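Local atomic coordinates of Ufm1-specific protease (PDB entry 5EJJ), a protein that hydrolyses the peptide bond at the C-terminal glycine of the ubiquitin-like modifier ufm-1, acting as a thiol protease on ufm-1 bound to target proteins. Residues Gly35-Arg40 with Phe93-Thr98; Phe401-Ser406 with Gly488-Ile493; Arg478-His483 with Leu503-Asn508. All blocks are in the same frame, centred on the assembly; numbering follows the deposited sequence.

Interaction 1 (Gly35-Arg40 with Phe93-Thr98); sequences GFVFGR and FTLQLT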
# COMPACT_ATOMS: atom_id res chain seq x y z
N GLY A 35 11.98 -12.81 16.88
CA GLY A 35 11.88 -11.85 15.79
C GLY A 35 12.92 -10.74 15.69
O GLY A 35 13.78 -10.60 16.55
N PHE A 36 12.82 -9.96 14.62
CA PHE A 36 13.71 -8.81 14.42
C PHE A 36 13.00 -7.45 14.56
O PHE A 36 11.80 -7.33 14.27
CB PHE A 36 14.42 -8.90 13.07
CG PHE A 36 14.84 -10.28 12.71
CD1 PHE A 36 14.06 -11.05 11.85
CD2 PHE A 36 16.00 -10.83 13.25
CE1 PHE A 36 14.45 -12.34 11.51
CE2 PHE A 36 16.39 -12.12 12.93
CZ PHE A 36 15.62 -12.87 12.05
N VAL A 37 13.76 -6.44 14.98
CA VAL A 37 13.25 -5.09 15.19
C VAL A 37 13.98 -4.08 14.30
O VAL A 37 15.20 -3.89 14.40
CB VAL A 37 13.36 -4.70 16.68
CG1 VAL A 37 12.79 -3.33 16.94
CG2 VAL A 37 12.65 -5.71 17.52
N PHE A 38 13.23 -3.44 13.41
CA PHE A 38 13.81 -2.58 12.40
C PHE A 38 13.38 -1.15 12.68
O PHE A 38 12.27 -0.93 13.17
CB PHE A 38 13.34 -3.00 11.02
CG PHE A 38 13.87 -4.33 10.58
CD1 PHE A 38 15.16 -4.44 10.07
CD2 PHE A 38 13.09 -5.46 10.65
CE1 PHE A 38 15.66 -5.67 9.64
CE2 PHE A 38 13.56 -6.69 10.23
CZ PHE A 38 14.86 -6.80 9.72
N GLY A 39 14.24 -0.18 12.38
CA GLY A 39 13.93 1.17 12.78
C GLY A 39 14.90 2.21 12.29
O GLY A 39 15.87 1.90 11.60
N ARG A 40 14.61 3.46 12.65
CA ARG A 40 15.46 4.58 12.33
C ARG A 40 16.44 4.81 13.50
O ARG A 40 16.11 5.46 14.49
CB ARG A 40 14.60 5.81 12.06
CG ARG A 40 13.64 5.64 10.89
CD ARG A 40 12.67 6.82 10.74
NE ARG A 40 11.81 6.64 9.56
CZ ARG A 40 10.52 6.94 9.52
NH1 ARG A 40 9.91 7.43 10.58
NH2 ARG A 40 9.83 6.75 8.39
N PHE A 93 19.61 -3.74 21.22
CA PHE A 93 18.73 -4.06 22.36
C PHE A 93 17.90 -5.31 22.11
O PHE A 93 17.85 -5.82 20.98
CB PHE A 93 17.81 -2.90 22.72
CG PHE A 93 16.84 -2.54 21.64
CD1 PHE A 93 15.67 -3.27 21.46
CD2 PHE A 93 17.09 -1.46 20.79
CE1 PHE A 93 14.79 -2.95 20.46
CE2 PHE A 93 16.20 -1.13 19.79
CZ PHE A 93 15.05 -1.88 19.62
N THR A 94 17.25 -5.80 23.16
CA THR A 94 16.24 -6.86 23.00
C THR A 94 14.92 -6.51 23.67
O THR A 94 14.88 -6.14 24.85
CB THR A 94 16.73 -8.23 23.49
OG1 THR A 94 17.96 -8.57 22.82
CG2 THR A 94 15.69 -9.28 23.17
N LEU A 95 13.83 -6.59 22.92
CA LEU A 95 12.52 -6.40 23.53
C LEU A 95 12.21 -7.64 24.37
O LEU A 95 12.45 -8.79 23.94
CB LEU A 95 11.42 -6.20 22.47
CG LEU A 95 11.48 -4.98 21.55
CD1 LEU A 95 10.28 -5.02 20.61
CD2 LEU A 95 11.49 -3.70 22.35
N GLN A 96 11.69 -7.41 25.57
CA GLN A 96 11.23 -8.52 26.39
C GLN A 96 9.72 -8.62 26.27
O GLN A 96 9.01 -7.64 26.45
CB GLN A 96 11.67 -8.34 27.83
CG GLN A 96 13.18 -8.30 27.98
CD GLN A 96 13.84 -9.56 27.44
OE1 GLN A 96 13.27 -10.66 27.49
NE2 GLN A 96 15.06 -9.41 26.92
N LEU A 97 9.24 -9.80 25.92
CA LEU A 97 7.83 -9.96 25.60
C LEU A 97 7.26 -11.21 26.25
O LEU A 97 7.99 -12.16 26.54
CB LEU A 97 7.64 -10.07 24.09
CG LEU A 97 8.03 -8.90 23.19
CD1 LEU A 97 7.58 -9.21 21.77
CD2 LEU A 97 7.43 -7.61 23.69
N THR A 98 5.95 -11.21 26.46
CA THR A 98 5.26 -12.38 26.98
C THR A 98 4.08 -12.66 26.05
O THR A 98 3.62 -11.76 25.34
CB THR A 98 4.70 -12.12 28.38
OG1 THR A 98 3.49 -11.36 28.27
CG2 THR A 98 5.71 -11.35 29.22

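Interaction 2 (Phe401-Ser406 with Gly488-Ile493); sequences FQTIWS and GTPVMI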
# COMPACT_ATOMS: atom_id res chain seq x y z
N PHE A 401 -20.31 2.04 -10.76
CA PHE A 401 -19.94 0.68 -11.07
C PHE A 401 -18.43 0.63 -11.27
O PHE A 401 -17.76 -0.28 -10.79
CB PHE A 401 -20.63 0.21 -12.34
CG PHE A 401 -20.12 -1.09 -12.84
CD1 PHE A 401 -20.54 -2.28 -12.27
CD2 PHE A 401 -19.19 -1.12 -13.86
CE1 PHE A 401 -20.07 -3.49 -12.73
CE2 PHE A 401 -18.71 -2.32 -14.31
CZ PHE A 401 -19.15 -3.52 -13.74
N GLN A 402 -17.93 1.63 -11.98
CA GLN A 402 -16.50 1.74 -12.26
C GLN A 402 -15.67 1.93 -10.99
O GLN A 402 -14.65 1.26 -10.79
CB GLN A 402 -16.25 2.86 -13.28
CG GLN A 402 -16.63 2.47 -14.71
CD GLN A 402 -16.34 3.57 -15.71
OE1 GLN A 402 -16.37 4.75 -15.35
NE2 GLN A 402 -16.05 3.20 -16.96
N THR A 403 -16.13 2.83 -10.12
CA THR A 403 -15.52 2.96 -8.81
C THR A 403 -15.48 1.61 -8.10
O THR A 403 -14.42 1.14 -7.74
CB THR A 403 -16.25 3.98 -7.94
OG1 THR A 403 -16.09 5.29 -8.51
CG2 THR A 403 -15.69 3.96 -6.53
N ILE A 404 -16.62 0.95 -7.94
CA ILE A 404 -16.61 -0.37 -7.32
C ILE A 404 -15.62 -1.30 -8.01
O ILE A 404 -15.00 -2.15 -7.37
CB ILE A 404 -18.02 -1.00 -7.30
CG1 ILE A 404 -18.97 -0.15 -6.47
CG2 ILE A 404 -18.01 -2.42 -6.73
CD1 ILE A 404 -20.37 -0.63 -6.52
N TRP A 405 -15.44 -1.13 -9.31
CA TRP A 405 -14.55 -2.02 -10.04
C TRP A 405 -13.13 -1.72 -9.65
O TRP A 405 -12.37 -2.62 -9.27
CB TRP A 405 -14.72 -1.89 -11.55
CG TRP A 405 -13.98 -2.96 -12.32
CD1 TRP A 405 -12.64 -3.03 -12.52
CD2 TRP A 405 -14.54 -4.10 -12.98
NE1 TRP A 405 -12.33 -4.14 -13.27
CE2 TRP A 405 -13.48 -4.82 -13.56
CE3 TRP A 405 -15.85 -4.58 -13.15
CZ2 TRP A 405 -13.67 -5.99 -14.29
CZ3 TRP A 405 -16.04 -5.74 -13.88
CH2 TRP A 405 -14.96 -6.43 -14.44
N SER A 406 -12.77 -0.44 -9.72
CA SER A 406 -11.42 -0.01 -9.42
C SER A 406 -10.99 -0.51 -8.04
O SER A 406 -9.83 -0.87 -7.83
CB SER A 406 -11.30 1.50 -9.52
OG SER A 406 -11.77 2.13 -8.34
N GLY A 488 -16.00 -4.21 3.53
CA GLY A 488 -15.27 -2.97 3.32
C GLY A 488 -15.18 -2.42 1.90
O GLY A 488 -14.26 -1.67 1.60
N THR A 489 -16.13 -2.78 1.05
CA THR A 489 -16.19 -2.29 -0.33
C THR A 489 -17.05 -1.04 -0.48
O THR A 489 -17.95 -0.81 0.34
CB THR A 489 -16.79 -3.34 -1.23
OG1 THR A 489 -17.98 -3.86 -0.60
CG2 THR A 489 -15.79 -4.47 -1.41
N PRO A 490 -16.80 -0.24 -1.52
CA PRO A 490 -17.66 0.94 -1.65
C PRO A 490 -19.07 0.46 -1.97
O PRO A 490 -19.26 -0.61 -2.56
CB PRO A 490 -17.06 1.70 -2.84
CG PRO A 490 -15.75 1.04 -3.14
CD PRO A 490 -15.87 -0.37 -2.65
N VAL A 491 -20.06 1.24 -1.54
CA VAL A 491 -21.46 0.84 -1.67
C VAL A 491 -22.14 1.71 -2.71
O VAL A 491 -22.05 2.95 -2.66
CB VAL A 491 -22.18 0.95 -0.31
CG1 VAL A 491 -23.68 0.94 -0.49
CG2 VAL A 491 -21.74 -0.17 0.60
N MET A 492 -22.80 1.07 -3.66
CA MET A 492 -23.63 1.82 -4.59
C MET A 492 -25.05 1.93 -4.04
O MET A 492 -25.73 0.92 -3.77
CB MET A 492 -23.65 1.21 -5.98
CG MET A 492 -24.62 1.91 -6.94
SD MET A 492 -26.31 1.22 -7.04
CE MET A 492 -27.00 2.33 -8.26
N ILE A 493 -25.46 3.18 -3.84
CA ILE A 493 -26.79 3.51 -3.35
C ILE A 493 -27.65 3.89 -4.56
O ILE A 493 -27.33 4.82 -5.31
CB ILE A 493 -26.74 4.63 -2.26
CG1 ILE A 493 -28.13 5.01 -1.76
CG2 ILE A 493 -26.04 5.87 -2.76
CD1 ILE A 493 -28.73 4.01 -0.85

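Interaction 3 (Arg478-His483 with Leu503-Asn508); sequences RELARH and LGVDFN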
# COMPACT_ATOMS: atom_id res chain seq x y z
N ARG A 478 -26.88 0.51 10.86
CA ARG A 478 -26.23 -0.52 11.66
C ARG A 478 -25.58 -1.59 10.76
O ARG A 478 -24.38 -1.83 10.87
CB ARG A 478 -27.27 -1.17 12.60
CG ARG A 478 -26.85 -1.26 14.07
CD ARG A 478 -28.05 -1.31 15.04
NE ARG A 478 -28.77 -0.04 15.10
CZ ARG A 478 -28.39 1.01 15.84
NH1 ARG A 478 -27.29 0.92 16.58
NH2 ARG A 478 -29.10 2.13 15.83
N GLU A 479 -26.36 -2.20 9.88
CA GLU A 479 -25.88 -3.23 8.95
C GLU A 479 -25.03 -2.66 7.79
O GLU A 479 -24.30 -3.40 7.12
CB GLU A 479 -27.05 -4.04 8.40
CG GLU A 479 -28.25 -3.18 7.99
CD GLU A 479 -29.57 -3.94 8.00
OE1 GLU A 479 -29.66 -5.00 7.34
OE2 GLU A 479 -30.52 -3.47 8.68
N LEU A 480 -25.14 -1.35 7.58
CA LEU A 480 -24.30 -0.63 6.62
C LEU A 480 -22.90 -0.34 7.20
O LEU A 480 -21.90 -0.38 6.47
CB LEU A 480 -24.97 0.68 6.18
CG LEU A 480 -24.40 1.36 4.94
CD1 LEU A 480 -24.61 0.50 3.70
CD2 LEU A 480 -24.97 2.75 4.72
N ALA A 481 -22.84 -0.04 8.50
CA ALA A 481 -21.56 0.05 9.22
C ALA A 481 -20.91 -1.33 9.29
O ALA A 481 -19.72 -1.49 9.02
CB ALA A 481 -21.78 0.60 10.61
N ARG A 482 -21.72 -2.33 9.64
CA ARG A 482 -21.28 -3.71 9.69
C ARG A 482 -20.65 -4.13 8.36
O ARG A 482 -19.71 -4.92 8.35
CB ARG A 482 -22.46 -4.62 10.00
CG ARG A 482 -22.10 -6.08 10.07
CD ARG A 482 -21.98 -6.55 11.50
NE ARG A 482 -21.18 -7.76 11.62
CZ ARG A 482 -19.91 -7.79 12.00
NH1 ARG A 482 -19.28 -6.66 12.32
NH2 ARG A 482 -19.26 -8.95 12.07
N HIS A 483 -21.17 -3.61 7.26
CA HIS A 483 -20.62 -3.92 5.94
C HIS A 483 -19.20 -3.42 5.84
O HIS A 483 -18.27 -4.21 5.65
CB HIS A 483 -21.45 -3.29 4.81
CG HIS A 483 -20.76 -3.31 3.47
ND1 HIS A 483 -20.54 -4.48 2.76
CD2 HIS A 483 -20.22 -2.31 2.73
CE1 HIS A 483 -19.90 -4.19 1.64
NE2 HIS A 483 -19.70 -2.89 1.59
N LEU A 503 -19.03 5.70 0.83
CA LEU A 503 -17.70 5.31 1.29
C LEU A 503 -17.62 5.07 2.79
O LEU A 503 -16.72 4.38 3.26
CB LEU A 503 -16.69 6.37 0.87
CG LEU A 503 -16.58 6.49 -0.64
CD1 LEU A 503 -15.64 7.60 -1.02
CD2 LEU A 503 -16.13 5.17 -1.22
N GLY A 504 -18.56 5.63 3.54
CA GLY A 504 -18.54 5.45 4.98
C GLY A 504 -19.69 6.11 5.70
O GLY A 504 -20.46 6.88 5.12
N VAL A 505 -19.79 5.81 6.99
CA VAL A 505 -20.83 6.37 7.83
C VAL A 505 -20.23 7.12 9.05
O VAL A 505 -19.06 6.95 9.39
CB VAL A 505 -21.82 5.26 8.24
CG1 VAL A 505 -22.64 4.84 7.04
CG2 VAL A 505 -21.09 4.06 8.78
N ASP A 506 -21.03 7.98 9.68
CA ASP A 506 -20.64 8.72 10.89
C ASP A 506 -21.74 8.52 11.93
O ASP A 506 -22.62 9.36 12.07
CB ASP A 506 -20.47 10.21 10.57
CG ASP A 506 -19.57 10.95 11.57
OD1 ASP A 506 -19.08 12.06 11.23
OD2 ASP A 506 -19.35 10.40 12.67
N PHE A 507 -21.70 7.40 12.64
CA PHE A 507 -22.81 6.93 13.46
C PHE A 507 -22.59 7.06 14.98
O PHE A 507 -21.65 6.48 15.53
CB PHE A 507 -23.15 5.49 13.09
CG PHE A 507 -24.22 4.87 13.94
CD1 PHE A 507 -25.35 5.60 14.29
CD2 PHE A 507 -24.10 3.56 14.38
CE1 PHE A 507 -26.34 5.03 15.06
CE2 PHE A 507 -25.09 2.98 15.15
CZ PHE A 507 -26.21 3.72 15.50
N ASN A 508 -23.49 7.79 15.63
CA ASN A 508 -23.45 8.05 17.08
C ASN A 508 -24.58 7.29 17.80
O ASN A 508 -25.70 7.80 17.90
CB ASN A 508 -23.58 9.56 17.30
CG ASN A 508 -23.41 9.99 18.75
OD1 ASN A 508 -23.88 9.32 19.68
ND2 ASN A 508 -22.75 11.13 18.95

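Interaction 1 (Gly35-Arg40 with Phe93-Thr98)
Val37 meets Phe93 and Leu95 across one face of the four-stranded mixed sheet of the N-terminal MPN domain. The two segments are not neighbouring strands. Strand 74-81 runs between them, and the backbone of Val37 bonds to Val76 and Gly77 of that strand. The contact is therefore made by side chains alone. The CA atoms of Val37 and Leu95 lie 8.5 Å apart.

Val37 points its CB toward segment 93-98, and its two methyls divide the work. CG1 lies opposite the backbone N (chi1 -178°) and goes to the Phe93 ring. It reaches CZ of Phe93 at 3.8 Å and CE1 of the same ring slightly farther away. The valine side chain crosses that of Phe93 at about a right angle. CG2, beside the backbone N, goes to Leu95.

Phe93 sits just before strand 94-97. Its ring also makes edge-to-face contacts with Trp4 and Phe117, so Val37 borders a larger aromatic cluster. All three touching residues are buried, and the contact is wholly apolar. On the leucine side it comes down to one methyl pair, with Val37 CG2 4.0 Å from Leu95 CD1.

Interaction 2 (Phe401-Ser406 with Gly488-Ile493)
Ile404, Pro490 and Met492 carry this contact between helix 396-409 and the chain entering strand 491-494. Pro490 lies just before the strand and Met492 in it. The helix begins at Cys396, the probable catalytic cysteine. A helix that starts at the cysteine and packs on an antiparallel sheet is the core feature of papain-like (clan CA) proteases, the clan to which peptidase C78 belongs.

Ile404 buries more of its surface here than any other residue of the two segments. Its CG1 branch lies beside the backbone N and opposite the carbonyl carbon (chi1 -62°), and its chain is extended to CD1. This carries the methyl across to the strand. Ile404 CD1 touches Met492 CB at 3.8 Å. Ile404 CG1 lies 3.9 Å from Pro490 O, so the branch runs past the proline carbonyl on its way.

Pro490 turns its ring toward the helix. Its CB is 4.5 Å from Ile404 CG1, and its CG is 4.5 Å from Thr403 CG2. The ring thus lies loosely against two successive helix residues. Thr403 also accepts a hydrogen bond at its backbone O from Ser406 OG, within the helix. On its other side of the contact, Pro490 packs on Thr501 and Leu503 of strand 499-507.

Met492 offers only the root of its side chain to Ile404. The chain bends at chi2 (-93°) and takes the sulfur away from the helix segment. The side chain of Met492 also touches Ser447, Ala499 and Val555.

The meeting side-chain groups are methyl, methylene and proline ring carbons, and all four touching residues are buried. Shape and exclusion of water, not polar pairing, therefore hold helix and strand together here.

Interaction 3 (Arg478-His483 with Leu503-Asn508)
Arg478, Leu480 and Ala481 of helix 477-484 pack on Val505 and Phe507 of strand 499-507. This is a helix-on-sheet contact in the C78 peptidase domain, apolar at one end and partly open to solvent at the other. The short axes approach to 8.4 Å and run at 130° to each other.

Val505 is the apolar centre. Its CG1 meets Leu480 CD2 at 3.9 Å. Its CG2 meets Ala481 CB at 4.0 Å. The two branches thus serve two successive helix residues. Leu480 also packs on Phe516 of strand 514-519 and on Met554 of strand 552-557.

Phe507 is two residues on and points the same way. Its CG lies opposite the backbone N (chi1 176°), and the ring reaches toward Arg478. The arginine chain bends at chi3 and brings its guanidinium to the far end of the ring. NH1 lies in the ring plane at the edge, nearest to CZ of Phe507. The two planes are 74° apart, so the charged group does not lie stacked over the ring. A serine here would probably leave the Arg478 guanidinium without its aromatic neighbour and uncover Val477, which the ring also touches.

Val505 and Phe507 are also backbone-bonded to Thr373 and Glu371 of strand 371-374. This places the contact on the sheet rather than on a lone strand. A helix packed on the antiparallel sheet of the peptidase domain is consistent with the papain-like fold of clan CA, to which family C78 belongs.

In the fold
Interactions 2 and 3 belong to the C78 peptidase domain, with centres about 15 Å apart. They share one antiparallel sheet, in which strands 491-494 and 499-507 are neighbours. His483 joins them directly: its NE2 is 3.0 Å from Thr489 O, a probable hydrogen bond, and its CD2 packs on Val491 CG2. Pro490 and Leu503 also touch. Interaction 2 is near the probable active site. The Met492 side chain is about 7 Å from that of Cys396 and about 10 Å from that of His522, both inferred active-site residues. Interaction 3 lies away from these residues. Interaction 1 is in the MPN domain, its centre about 40 Å from that of interaction 2 and about 37 Å from that of interaction 3.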